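Local coordinates for protein ZmpA Glycopeptidase (Clostridium perfringens, PDB 6XSX) that probably cleaves glycosylated proteins as a glycopeptidase, its M60 metallopeptidase module being the part of the longer protein described here, at residues N32-K35 with E36-R40. Residues are numbered along the deposited sequence; the frame is centred on the assembly and turned at random.
Sequences NSIK and ESQKR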
ATOM      1  N   ASN A  32     -10.488  19.320  -9.050  1.00 23.92           N
ATOM      2  CA  ASN A  32      -9.233  19.548  -8.357  1.00 23.93           C
ATOM      3  C   ASN A  32      -8.909  18.317  -7.520  1.00 23.40           C
ATOM      4  O   ASN A  32      -9.539  18.083  -6.494  1.00 22.23           O
ATOM      5  CB  ASN A  32      -9.313  20.789  -7.471  1.00 26.17           C
ATOM      6  CG  ASN A  32      -7.988  21.069  -6.802  1.00 27.06           C
ATOM      7  OD1 ASN A  32      -7.314  20.151  -6.347  1.00 28.14           O
ATOM      8  ND2 ASN A  32      -7.593  22.330  -6.770  1.00 28.30           N
ATOM      9  N   SER A  33      -7.932  17.526  -7.968  1.00 22.61           N
ATOM     10  CA  SER A  33      -7.727  16.223  -7.368  1.00 23.44           C
ATOM     11  C   SER A  33      -7.085  16.364  -5.988  1.00 24.46           C
ATOM     12  O   SER A  33      -7.206  15.465  -5.165  1.00 22.79           O
ATOM     13  CB  SER A  33      -6.949  15.318  -8.275  1.00 22.82           C
ATOM     14  OG  SER A  33      -5.636  15.821  -8.464  1.00 22.92           O
ATOM     15  N   ILE A  34      -6.432  17.506  -5.729  1.00 25.82           N
ATOM     16  CA  ILE A  34      -5.822  17.755  -4.428  1.00 27.66           C
ATOM     17  C   ILE A  34      -6.932  17.942  -3.393  1.00 28.51           C
ATOM     18  O   ILE A  34      -6.859  17.382  -2.301  1.00 28.84           O
ATOM     19  CB  ILE A  34      -4.873  18.976  -4.448  1.00 28.59           C
ATOM     20  CG1 ILE A  34      -3.753  18.850  -5.485  1.00 28.91           C
ATOM     21  CG2 ILE A  34      -4.322  19.274  -3.054  1.00 27.06           C
ATOM     22  CD1 ILE A  34      -2.993  17.558  -5.409  1.00 29.04           C
ATOM     23  N   LYS A  35      -7.948  18.741  -3.750  1.00 28.75           N
ATOM     24  CA  LYS A  35      -9.058  19.024  -2.850  1.00 31.14           C
ATOM     25  C   LYS A  35      -9.877  17.758  -2.618  1.00 29.50           C
ATOM     26  O   LYS A  35     -10.221  17.453  -1.479  1.00 29.85           O
ATOM     27  CB  LYS A  35      -9.941  20.167  -3.365  1.00 33.24           C
ATOM     28  CG  LYS A  35      -9.350  21.566  -3.233  1.00 38.49           C
ATOM     29  CD  LYS A  35      -9.281  22.065  -1.800  1.00 43.98           C
ATOM     30  CE  LYS A  35      -8.732  23.471  -1.678  1.00 47.42           C
ATOM     31  NZ  LYS A  35      -9.460  24.418  -2.556  1.00 49.53           N
ATOM     32  N   GLU A  36     -10.170  17.027  -3.704  1.00 26.87           N
ATOM     33  CA  GLU A  36     -10.904  15.774  -3.613  1.00 25.92           C
ATOM     34  C   GLU A  36     -10.163  14.800  -2.700  1.00 25.53           C
ATOM     35  O   GLU A  36     -10.792  14.071  -1.934  1.00 23.32           O
ATOM     36  CB  GLU A  36     -11.147  15.173  -5.001  1.00 24.52           C
ATOM     37  CG  GLU A  36     -12.101  16.000  -5.846  1.00 25.66           C
ATOM     38  CD  GLU A  36     -13.506  16.176  -5.296  1.00 26.68           C
ATOM     39  OE1 GLU A  36     -13.841  15.545  -4.280  1.00 25.89           O
ATOM     40  OE2 GLU A  36     -14.263  16.951  -5.891  1.00 29.61           O
ATOM     41  N   SER A  37      -8.825  14.799  -2.803  1.00 25.56           N
ATOM     42  CA  SER A  37      -7.973  13.961  -1.972  1.00 24.66           C
ATOM     43  C   SER A  37      -8.243  14.248  -0.497  1.00 24.89           C
ATOM     44  O   SER A  37      -8.462  13.331   0.294  1.00 23.52           O
ATOM     45  CB  SER A  37      -6.510  14.174  -2.286  1.00 23.40           C
ATOM     46  OG  SER A  37      -6.135  13.506  -3.481  1.00 22.01           O
ATOM     47  N   GLN A  38      -8.241  15.536  -0.149  1.00 25.52           N
ATOM     48  CA  GLN A  38      -8.295  15.958   1.242  1.00 26.70           C
ATOM     49  C   GLN A  38      -9.636  15.572   1.862  1.00 26.26           C
ATOM     50  O   GLN A  38      -9.692  15.251   3.048  1.00 25.94           O
ATOM     51  CB  GLN A  38      -7.919  17.435   1.364  1.00 27.58           C
ATOM     52  CG  GLN A  38      -6.428  17.662   1.163  1.00 27.96           C
ATOM     53  CD  GLN A  38      -6.054  19.077   0.798  1.00 31.03           C
ATOM     54  OE1 GLN A  38      -6.872  19.998   0.843  1.00 33.41           O
ATOM     55  NE2 GLN A  38      -4.797  19.263   0.430  1.00 30.60           N
ATOM     56  N   LYS A  39     -10.696  15.559   1.045  1.00 26.46           N
ATOM     57  CA  LYS A  39     -11.997  15.098   1.505  1.00 28.15           C
ATOM     58  C   LYS A  39     -11.887  13.663   2.020  1.00 28.17           C
ATOM     59  O   LYS A  39     -12.569  13.297   2.972  1.00 29.50           O
ATOM     60  CB  LYS A  39     -13.019  15.105   0.368  1.00 30.71           C
ATOM     61  CG  LYS A  39     -13.442  16.477  -0.135  1.00 34.85           C
ATOM     62  CD  LYS A  39     -14.536  16.362  -1.169  1.00 35.12           C
ATOM     63  CE  LYS A  39     -14.969  17.689  -1.748  1.00 36.61           C
ATOM     64  NZ  LYS A  39     -15.805  17.466  -2.951  1.00 38.42           N
ATOM     65  N   ARG A  40     -11.007  12.865   1.400  1.00 24.92           N
ATOM     66  CA  ARG A  40     -11.004  11.425   1.591  1.00 23.49           C
ATOM     67  C   ARG A  40      -9.792  10.984   2.404  1.00 22.92           C
ATOM     68  O   ARG A  40      -9.548   9.787   2.532  1.00 23.15           O
ATOM     69  CB  ARG A  40     -11.026  10.736   0.222  1.00 23.49           C
ATOM     70  CG  ARG A  40     -12.297  11.032  -0.560  1.00 23.77           C
ATOM     71  CD  ARG A  40     -12.121  10.714  -2.024  1.00 23.21           C
ATOM     72  NE  ARG A  40     -13.353  10.838  -2.799  1.00 22.21           N
ATOM     73  CZ  ARG A  40     -13.864  11.983  -3.244  1.00 21.32           C
ATOM     74  NH1 ARG A  40     -13.245  13.127  -2.997  1.00 20.98           N
ATOM     75  NH2 ARG A  40     -14.976  11.965  -3.963  1.00 19.35           N
TER
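Ser37 reaches back one turn to Ser33 with two donors: its OG lies 2.8 Å from Ser33 O and its backbone N 2.9 Å from the same oxygen, arriving from opposite faces of the carbonyl plane. The hydroxyl can do this because OG sits beside its own backbone N, anti to the carbonyl carbon (chi1 -77°). Next along, Gln38 runs out extended beyond CG and its side chain crosses that of Ile34 obliquely, Gln38 NE2 3.5 Å from the Ile34 branch methyl CG2; NE2 makes its hydrogen bond to Asn44 OD1. These side chains ride on the short helix 33-39, which follows edge strand 24-26 of a four-stranded antiparallel sheet in this catalytic module. Asn32 is its N-cap: Asn32 OD1 takes the Lys35 N-H, N to O 3.0 Å, from above the amide plane, and a weaker bond from Ile34 N, while Asn32 O receives Glu36 N. Midway along the helix Glu36, bent at chi2 (-61°), turns its carboxylate toward two cations near the C-terminal end. Glu36 OE1 is met on its anti side by Arg40 NH1 at 2.8 Å. Lys39 NZ comes to Glu36 OE1 on the syn side at 3.1 Å, completing a salt-bridge network. The same NH1 of Arg40 bonds Glu36 O, which helps fix the guanidinium, and Arg40 NE goes on to Ser234 O. Lys39 NZ also salt-bridges Glu231.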